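Local atomic coordinates of DNA sulfur modification protein DndE (Escherichia coli, PDB entry 4LRV), a protein that takes part in DNA phosphorothioation, the sulfur modification of the DNA backbone, probably as a DNA-binding member of the Dnd system. Residues A[68-71]-A[72-76]; A[45-48]-A[49-52]. All coordinates share one frame; numbering follows the deposited sequence.

Contact 1 of 2, residues A[68-71]-A[72-76]; sequences GETL and QATEL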
# COMPACT_ATOMS: atom_id res chain seq x y z
N GLY A 68 1.12 14.36 -3.69
CA GLY A 68 0.61 13.55 -2.57
C GLY A 68 1.02 14.11 -1.22
O GLY A 68 1.05 15.33 -1.05
N GLU A 69 1.37 13.22 -0.29
CA GLU A 69 1.85 13.62 1.05
C GLU A 69 3.14 14.44 1.00
O GLU A 69 3.53 15.06 1.99
CB GLU A 69 2.10 12.39 1.94
CG GLU A 69 1.15 11.22 1.75
CD GLU A 69 -0.06 11.28 2.66
OE1 GLU A 69 -0.38 10.24 3.28
OE2 GLU A 69 -0.67 12.37 2.76
N THR A 70 3.82 14.41 -0.15
CA THR A 70 5.08 15.13 -0.26
C THR A 70 4.84 16.60 -0.65
O THR A 70 5.80 17.35 -0.84
CB THR A 70 6.08 14.47 -1.24
OG1 THR A 70 5.78 14.85 -2.59
CG2 THR A 70 6.09 12.95 -1.10
N LEU A 71 3.57 16.99 -0.73
CA LEU A 71 3.18 18.34 -1.17
C LEU A 71 3.86 19.48 -0.44
O LEU A 71 4.58 20.27 -1.06
CB LEU A 71 1.66 18.54 -1.11
CG LEU A 71 1.20 19.90 -1.65
CD1 LEU A 71 0.12 19.75 -2.70
CD2 LEU A 71 0.72 20.80 -0.54
N GLN A 72 3.60 19.58 0.87
CA GLN A 72 4.14 20.63 1.72
C GLN A 72 5.65 20.67 1.60
O GLN A 72 6.24 21.72 1.36
CB GLN A 72 3.75 20.40 3.19
CG GLN A 72 2.27 20.61 3.53
CD GLN A 72 1.40 19.36 3.31
OE1 GLN A 72 1.67 18.52 2.44
NE2 GLN A 72 0.32 19.25 4.11
N ALA A 73 6.27 19.50 1.77
CA ALA A 73 7.71 19.37 1.65
C ALA A 73 8.19 19.92 0.31
O ALA A 73 9.07 20.78 0.27
CB ALA A 73 8.12 17.92 1.80
N THR A 74 7.60 19.43 -0.78
CA THR A 74 7.94 19.90 -2.12
C THR A 74 7.85 21.43 -2.21
O THR A 74 8.83 22.09 -2.56
CB THR A 74 7.05 19.25 -3.22
OG1 THR A 74 7.14 17.83 -3.14
CG2 THR A 74 7.50 19.71 -4.60
N GLU A 75 6.68 21.98 -1.87
CA GLU A 75 6.49 23.43 -1.94
C GLU A 75 7.47 24.20 -1.07
O GLU A 75 7.81 25.34 -1.40
CB GLU A 75 5.04 23.83 -1.62
CG GLU A 75 3.99 23.22 -2.56
CD GLU A 75 2.83 24.16 -2.88
OE1 GLU A 75 1.77 24.07 -2.21
OE2 GLU A 75 2.97 24.99 -3.80
N LEU A 76 7.96 23.60 0.01
CA LEU A 76 8.90 24.29 0.91
C LEU A 76 10.30 24.27 0.31
O LEU A 76 11.03 25.25 0.37
CB LEU A 76 8.88 23.67 2.31
CG LEU A 76 9.50 24.41 3.52
CD1 LEU A 76 10.86 23.90 3.87
CD2 LEU A 76 9.50 25.93 3.38
O HOH W 1 -0.21 16.64 1.22
O HOH W 2 5.16 17.04 2.94
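The first turn of helix 71-81 begins where T70 and L71 hand their carbonyls to T74 and E75, a worked example of how a helix starts within a few residues of the end of the one before it. The backbone supplies two i to i+4 bonds: T74 N reaches T70 O at 2.8 Å, and E75 N reaches L71 O at 2.8 Å with an almost straight N-H...O angle of 178°. T70 O has a second donor, for the hydroxyl OG1 of T74 bends back onto it at 2.7 Å, approaching from above the carbonyl plane while the amide comes in nearly end-on. This is possible because OG1 of T74 stands beside its own backbone N, opposite the carbonyl carbon (chi1 -56°). A valine here would probably leave T70 O with the amide as its one direct donor from this turn, and the side chain at this position with no polar hold on the preceding turn. One residue further on, L71 and E75 run alongside each other, CD2 of L71 lying 3.8 Å from OE1 of E75. Two waters span the turn: one donates to G68 O and to Q72 OE1, and the other donates to E69 O while accepting from A73 N at 2.9 Å. A73 N, whose angle to T70 O is poor, thus still finds an acceptor. OG1 of T70 is hydrogen-bonded to L67 O at the end of helix 63-67, and OE2 of E75 accepts from L3 N near the chain's start. T70 and T74 pack on F37 of helix 28-40, L71 lies on K63 of helix 63-67, and A73 packs against F37 of a second subunit.

Contact 2 of 2, residues A[45-48]-A[49-52]; sequences RYSP and ERDS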
# COMPACT_ATOMS: atom_id res chain seq x y z
N ARG A 45 20.41 22.72 -10.66
CA ARG A 45 19.56 23.83 -10.26
C ARG A 45 18.94 24.46 -11.49
O ARG A 45 19.63 24.73 -12.49
CB ARG A 45 20.34 24.89 -9.49
CG ARG A 45 20.75 24.54 -8.06
CD ARG A 45 19.55 24.36 -7.15
NE ARG A 45 19.96 24.06 -5.78
CZ ARG A 45 20.29 22.85 -5.33
NH1 ARG A 45 20.28 21.80 -6.13
NH2 ARG A 45 20.65 22.69 -4.06
N TYR A 46 17.64 24.69 -11.43
CA TYR A 46 16.97 25.43 -12.46
C TYR A 46 17.44 26.89 -12.48
O TYR A 46 17.76 27.46 -11.44
CB TYR A 46 15.45 25.37 -12.27
CG TYR A 46 14.68 26.22 -13.25
CD1 TYR A 46 14.35 27.54 -12.95
CD2 TYR A 46 14.30 25.72 -14.49
CE1 TYR A 46 13.66 28.33 -13.84
CE2 TYR A 46 13.60 26.50 -15.40
CZ TYR A 46 13.28 27.81 -15.07
OH TYR A 46 12.59 28.60 -15.96
N SER A 47 17.47 27.48 -13.66
CA SER A 47 17.71 28.90 -13.80
C SER A 47 16.93 29.40 -15.03
O SER A 47 17.02 28.80 -16.09
CB SER A 47 19.20 29.19 -13.92
OG SER A 47 19.47 30.55 -13.67
N PRO A 48 16.18 30.50 -14.88
CA PRO A 48 15.21 30.87 -15.92
C PRO A 48 15.85 31.34 -17.21
O PRO A 48 15.25 31.20 -18.28
CB PRO A 48 14.40 32.00 -15.26
CG PRO A 48 15.35 32.63 -14.30
CD PRO A 48 16.29 31.53 -13.83
N GLU A 49 17.06 31.88 -17.13
CA GLU A 49 17.71 32.43 -18.33
C GLU A 49 18.36 31.34 -19.21
O GLU A 49 19.04 31.66 -20.18
CB GLU A 49 18.71 33.54 -17.94
CG GLU A 49 20.13 33.06 -17.57
CD GLU A 49 20.15 32.00 -16.48
OE1 GLU A 49 19.48 32.19 -15.46
OE2 GLU A 49 20.84 30.97 -16.66
N ARG A 50 18.15 30.08 -18.86
CA ARG A 50 18.66 28.94 -19.62
C ARG A 50 17.52 27.93 -19.73
O ARG A 50 17.63 26.82 -19.21
CB ARG A 50 19.81 28.27 -18.86
CG ARG A 50 21.18 28.92 -18.99
CD ARG A 50 22.16 28.28 -18.00
NE ARG A 50 22.02 28.87 -16.66
CZ ARG A 50 22.64 28.46 -15.55
NH1 ARG A 50 23.46 27.42 -15.56
NH2 ARG A 50 22.42 29.10 -14.42
N ASP A 51 16.43 28.30 -20.39
CA ASP A 51 15.25 27.46 -20.38
C ASP A 51 14.44 27.49 -21.67
O ASP A 51 13.53 28.31 -21.84
CB ASP A 51 14.36 27.79 -19.17
CG ASP A 51 13.28 26.75 -18.94
OD1 ASP A 51 13.31 25.67 -19.58
OD2 ASP A 51 12.39 27.00 -18.10
N SER A 52 14.77 26.58 -22.58
CA SER A 52 13.99 26.41 -23.79
C SER A 52 13.30 25.05 -23.72
O SER A 52 13.51 24.20 -24.58
CB SER A 52 14.89 26.52 -25.02
OG SER A 52 14.41 25.75 -26.12
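A type I beta turn from S47 to R50 reverses the chain in the loop after helix 28-40, and it illustrates how one short turn can have a packed side and a solvent side. On the packed side the phenol of Y46 meets the carboxylate of D51: Y46 OH donates to D51 OD2 at 2.7 Å, reaching the anti side of that oxygen and lying 22° out of the carboxylate plane. The oxygen sits at the ring's edge, close to the ring plane, whereas the carboxylate as a whole is turned 86° from the ring. Both side chains extend with CG opposite the backbone N (chi1 175° in Y46), which brings their ends together across the turn. Y46 is buried, its ring lying against K92, A93 and A96 of helix 87-103, and its backbone N is held by the hydroxyl of Y82. D51 also touches K92.

The other side, carried by E49 and R50, is exposed and looser. The turn's own bond, R50 N to S47 O, is long at 3.3 Å, with the donor lifted well above the carbonyl plane. E49 folds back over the turn and offers its two carboxylate oxygens to different partners: OE1 accepts from S47 OG, and OE2 forms a salt bridge with R50. Both of these bonds are modelled very short, so their exact lengths deserve little weight. The guanidinium of R50 meets the E49 carboxylate edge-on, in its own plane, and its NH2 comes obliquely to 3.3 Å from CB of S47.

Followed from the N terminus, the chain passes through helices 11-23 and 28-40 before it reaches contact 2, which closes a tight turn in the long loop leading to strand 61-62. That strand pairs with 6-7, helix 63-67 follows, and contact 1 then closes the short connection into helix 71-81. The two contacts stand in series, neither nesting nor crossing, with centres 22 Å apart and nearest atoms about 11 Å apart. Contact 2 ties its loop to helix 87-103, whereas contact 1 joins helices 63-67 and 71-81 to helix 28-40. Contact 1 also reaches other subunits of the eight-chain assembly; no other chain of that assembly touches contact 2.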